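Side-chain contacts in GDP-mannose-dependent alpha-(1-6)-phosphatidylinositol monomannoside mannosyltransferase (Corynebacterium glutamicum, PDB 3OKP), which is a glycosyltransferase of the GT-B fold, built from two Rossmann-like domains and modelled here with guanosine-5'-diphosphate-alpha-D-mannose: residues 144-147 / 148-151; 179-182 / 183-186. All blocks are in the same frame, centred on the assembly; numbering follows the deposited sequence.

Contact 1. Residues 144-147 / 148-151; sequences LTYI and SQYT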
loop_
_atom_site.group_PDB
_atom_site.type_symbol
_atom_site.label_atom_id
_atom_site.label_comp_id
_atom_site.label_asym_id
_atom_site.label_seq_id
_atom_site.Cartn_x
_atom_site.Cartn_y
_atom_site.Cartn_z
ATOM N N LEU A 144 -15.365 7.605 -7.488
ATOM C CA LEU A 144 -14.223 6.764 -7.815
ATOM C C LEU A 144 -13.040 7.136 -6.931
ATOM O O LEU A 144 -12.577 8.280 -6.950
ATOM C CB LEU A 144 -13.849 6.882 -9.295
ATOM C CG LEU A 144 -12.860 5.815 -9.776
ATOM C CD1 LEU A 144 -13.594 4.552 -10.231
ATOM C CD2 LEU A 144 -11.982 6.355 -10.885
ATOM N N THR A 145 -12.561 6.173 -6.150
ATOM C CA THR A 145 -11.411 6.423 -5.282
ATOM C C THR A 145 -10.094 6.007 -5.943
ATOM O O THR A 145 -10.066 5.100 -6.777
ATOM C CB THR A 145 -11.559 5.796 -3.867
ATOM O OG1 THR A 145 -11.188 4.413 -3.891
ATOM C CG2 THR A 145 -12.986 5.956 -3.330
ATOM N N TYR A 146 -9.018 6.698 -5.571
ATOM C CA TYR A 146 -7.692 6.467 -6.134
ATOM C C TYR A 146 -6.642 6.521 -5.024
ATOM O O TYR A 146 -6.850 7.175 -4.002
ATOM C CB TYR A 146 -7.387 7.502 -7.230
ATOM C CG TYR A 146 -7.391 8.943 -6.752
ATOM C CD1 TYR A 146 -6.227 9.542 -6.270
ATOM C CD2 TYR A 146 -8.557 9.711 -6.787
ATOM C CE1 TYR A 146 -6.220 10.865 -5.830
ATOM C CE2 TYR A 146 -8.561 11.040 -6.348
ATOM C CZ TYR A 146 -7.387 11.605 -5.872
ATOM O OH TYR A 146 -7.375 12.913 -5.438
ATOM N N ILE A 147 -5.517 5.844 -5.235
ATOM C CA ILE A 147 -4.470 5.731 -4.209
ATOM C C ILE A 147 -3.430 6.868 -4.227
ATOM O O ILE A 147 -2.861 7.206 -3.188
ATOM C CB ILE A 147 -3.768 4.336 -4.232
ATOM C CG1 ILE A 147 -2.948 4.144 -5.516
ATOM C CG2 ILE A 147 -4.800 3.213 -4.041
ATOM C CD1 ILE A 147 -1.980 2.964 -5.478
ATOM N N SER A 148 -3.191 7.449 -5.402
ATOM C CA SER A 148 -2.241 8.557 -5.538
ATOM C C SER A 148 -2.632 9.514 -6.660
ATOM O O SER A 148 -3.370 9.144 -7.575
ATOM C CB SER A 148 -0.822 8.026 -5.777
ATOM O OG SER A 148 -0.759 7.232 -6.952
ATOM N N GLN A 149 -2.129 10.745 -6.584
ATOM C CA GLN A 149 -2.320 11.721 -7.654
ATOM C C GLN A 149 -1.707 11.221 -8.958
ATOM O O GLN A 149 -2.191 11.550 -10.044
ATOM C CB GLN A 149 -1.729 13.081 -7.272
ATOM C CG GLN A 149 -2.448 13.785 -6.118
ATOM C CD GLN A 149 -3.912 14.103 -6.415
ATOM O OE1 GLN A 149 -4.764 14.019 -5.530
ATOM N NE2 GLN A 149 -4.207 14.470 -7.660
ATOM N N TYR A 150 -0.649 10.417 -8.839
ATOM C CA TYR A 150 -0.029 9.779 -9.996
ATOM C C TYR A 150 -0.990 8.856 -10.748
ATOM O O TYR A 150 -1.178 9.012 -11.956
ATOM C CB TYR A 150 1.237 9.004 -9.608
ATOM C CG TYR A 150 1.856 8.295 -10.792
ATOM C CD1 TYR A 150 2.701 8.976 -11.664
ATOM C CD2 TYR A 150 1.573 6.951 -11.058
ATOM C CE1 TYR A 150 3.265 8.342 -12.761
ATOM C CE2 TYR A 150 2.131 6.306 -12.159
ATOM C CZ TYR A 150 2.976 7.008 -13.004
ATOM O OH TYR A 150 3.539 6.387 -14.098
ATOM N N THR A 151 -1.585 7.894 -10.038
ATOM C CA THR A 151 -2.503 6.940 -10.676
ATOM C C THR A 151 -3.706 7.659 -11.272
ATOM O O THR A 151 -4.129 7.340 -12.388
ATOM C CB THR A 151 -2.966 5.795 -9.732
ATOM O OG1 THR A 151 -3.664 6.335 -8.603
ATOM C CG2 THR A 151 -1.777 4.961 -9.263
HETATM O O HOH W 1 -5.479 4.171 -7.817
#

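Contact 2. Residues 179-182 / 183-186; sequences PATP and EDKS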
loop_
_atom_site.group_PDB
_atom_site.type_symbol
_atom_site.label_atom_id
_atom_site.label_comp_id
_atom_site.label_asym_id
_atom_site.label_seq_id
_atom_site.Cartn_x
_atom_site.Cartn_y
_atom_site.Cartn_z
ATOM N N PRO A 179 7.743 4.054 16.797
ATOM C CA PRO A 179 9.168 4.197 17.119
ATOM C C PRO A 179 9.609 3.249 18.233
ATOM O O PRO A 179 8.849 2.994 19.174
ATOM C CB PRO A 179 9.281 5.655 17.571
ATOM C CG PRO A 179 8.150 6.343 16.871
ATOM C CD PRO A 179 7.035 5.342 16.912
ATOM N N ALA A 180 10.821 2.715 18.106
ATOM C CA ALA A 180 11.349 1.774 19.084
ATOM C C ALA A 180 11.822 2.498 20.331
ATOM O O ALA A 180 12.384 3.590 20.250
ATOM C CB ALA A 180 12.490 0.962 18.485
ATOM N N THR A 181 11.585 1.885 21.486
ATOM C CA THR A 181 12.205 2.340 22.724
ATOM C C THR A 181 13.708 2.092 22.602
ATOM O O THR A 181 14.124 1.184 21.875
ATOM C CB THR A 181 11.649 1.594 23.957
ATOM O OG1 THR A 181 11.868 0.185 23.810
ATOM C CG2 THR A 181 10.154 1.864 24.126
ATOM N N PRO A 182 14.532 2.914 23.278
ATOM C CA PRO A 182 15.974 2.661 23.296
ATOM C C PRO A 182 16.344 1.210 23.640
ATOM O O PRO A 182 17.269 0.665 23.034
ATOM C CB PRO A 182 16.481 3.620 24.373
ATOM C CG PRO A 182 15.524 4.760 24.314
ATOM C CD PRO A 182 14.182 4.137 24.028
ATOM N N GLU A 183 15.622 0.594 24.579
ATOM C CA GLU A 183 15.891 -0.797 24.964
ATOM C C GLU A 183 15.697 -1.757 23.793
ATOM O O GLU A 183 16.573 -2.572 23.502
ATOM C CB GLU A 183 15.034 -1.238 26.164
ATOM C CG GLU A 183 15.362 -2.661 26.653
ATOM C CD GLU A 183 14.508 -3.143 27.825
ATOM O OE1 GLU A 183 13.667 -2.377 28.347
ATOM O OE2 GLU A 183 14.687 -4.312 28.229
ATOM N N ASP A 184 14.550 -1.650 23.126
ATOM C CA ASP A 184 14.212 -2.542 22.023
ATOM C C ASP A 184 15.133 -2.353 20.821
ATOM O O ASP A 184 15.552 -3.331 20.199
ATOM C CB ASP A 184 12.739 -2.383 21.627
ATOM C CG ASP A 184 11.787 -2.916 22.690
ATOM O OD1 ASP A 184 12.246 -3.620 23.614
ATOM O OD2 ASP A 184 10.574 -2.635 22.603
ATOM N N LYS A 185 15.453 -1.095 20.518
ATOM C CA LYS A 185 16.364 -0.750 19.425
ATOM C C LYS A 185 17.770 -1.315 19.664
ATOM O O LYS A 185 18.387 -1.867 18.751
ATOM C CB LYS A 185 16.417 0.772 19.233
ATOM C CG LYS A 185 17.373 1.246 18.140
ATOM C CD LYS A 185 17.286 2.749 17.947
ATOM C CE LYS A 185 18.234 3.228 16.850
ATOM N NZ LYS A 185 18.026 4.673 16.564
ATOM N N SER A 186 18.267 -1.167 20.891
ATOM C CA SER A 186 19.584 -1.688 21.250
ATOM C C SER A 186 19.627 -3.218 21.164
ATOM O O SER A 186 20.582 -3.780 20.628
ATOM C CB SER A 186 20.003 -1.205 22.641
ATOM O OG SER A 186 21.378 -1.463 22.872
HETATM O O HOH W 2 9.934 -0.706 20.900
#

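Contact 1. Residues 144-147 / 148-151
The phenol of Y146 reaches forward from the end of its strand to the side chain of Q149, its OH donating to OE1 at 2.8 Å. OE1 sits at the edge of the ring, near its plane, while the amide plane stands almost perpendicular to the ring, 84° away. The hydroxyl meets the carbonyl oxygen from a position tilted out of the carbonyl plane. The ring of Y146 is tucked between its own backbone N and carbonyl carbon (chi1 61°), and the bend at chi2 of Q149 (-61°) brings the amide, which starts out away from Y146, to the tyrosine hydroxyl. On the way the ring passes the backbone of S148, CD1 lying 3.2 Å from S148 O. S148 is the N-cap: its OG receives T151 N at 3.3 Å in a nearly straight bond and donates its own proton to G291 O. T151 lays its side chain across that of I147, with OG1 3.9 Å from I147 CG1, and one water joins T151 OG1 to I147 N. The E316 carboxylate accepts from Q149 N through OE1 and from Y150 N through OE2. The turn carries strand 143-146 into helix 149-159, the opening of a beta-alpha-beta unit whose return strand is 164-167. From that strand H167 meets the Y146 ring and hydrogen-bonds through NE2 to I147 O; F155 of the helix touches the same ring.

Contact 2. Residues 179-182 / 183-186
T181 OG1 lies 3.3 Å from D184 CG at the first turn of helix 182-191, the two side chains crossing obliquely. The hydrogen bonds start from the same hydroxyl: T181 OG1 accepts from D184 N at 3.3 Å, a weak bond though fairly straight (161°). Placing OG1 between the backbone N and carbonyl carbon of T181 (chi1 59°) turns it back over the start of the helix. The residue uses its carbonyl as well, T181 O taking K185 N at 3.0 Å in an ordinary i to i+4 bond. One residue later P182 O receives S186 N in the same way, also at 3.0 Å, and the side chain of S186 makes a hydrogen bond of its own, from OG to D196 OD1. This is a classic N-cap, a threonine followed by a proline at the first helical position, where the missing N-H costs no helical bond. The second kind of link runs through water. A single molecule accepts from T181 N at 3.1 Å and donates to D184 OD2 at 2.7 Å, tying the carboxylate to the cap residue's backbone; the negative charge near the helix N-terminus would probably suit the helix dipole. Nonpolar contact comes from A180, whose CB rests 4.0 Å from K185 CB, and K185 then runs fully extended away from the loop. The last residues of helix 263-272, A271 and A272, touch A180 and K185 respectively.

Both contacts are helix N-caps made by a hydroxyl residue, but their settings differ. Contact 1 is largely buried in the N-terminal half of the GT-B fold, within a beta-alpha-beta unit and with the I147 side chain about 8 Å from the bound GDP-mannose. Contact 2 lies at the surface, where a loop leads into helix 182-191. No secondary-structure element is common to them; the centres of contact 1 and contact 2 are about 35 Å apart, on opposite sides of the chain's centre. Chemistry follows place: contact 1 adds an aromatic ring and an amide to a buried cap that also bonds to G291 and E316, whereas contact 2 is an exposed cap whose capping bond is weak and whose carboxylate is reached through water.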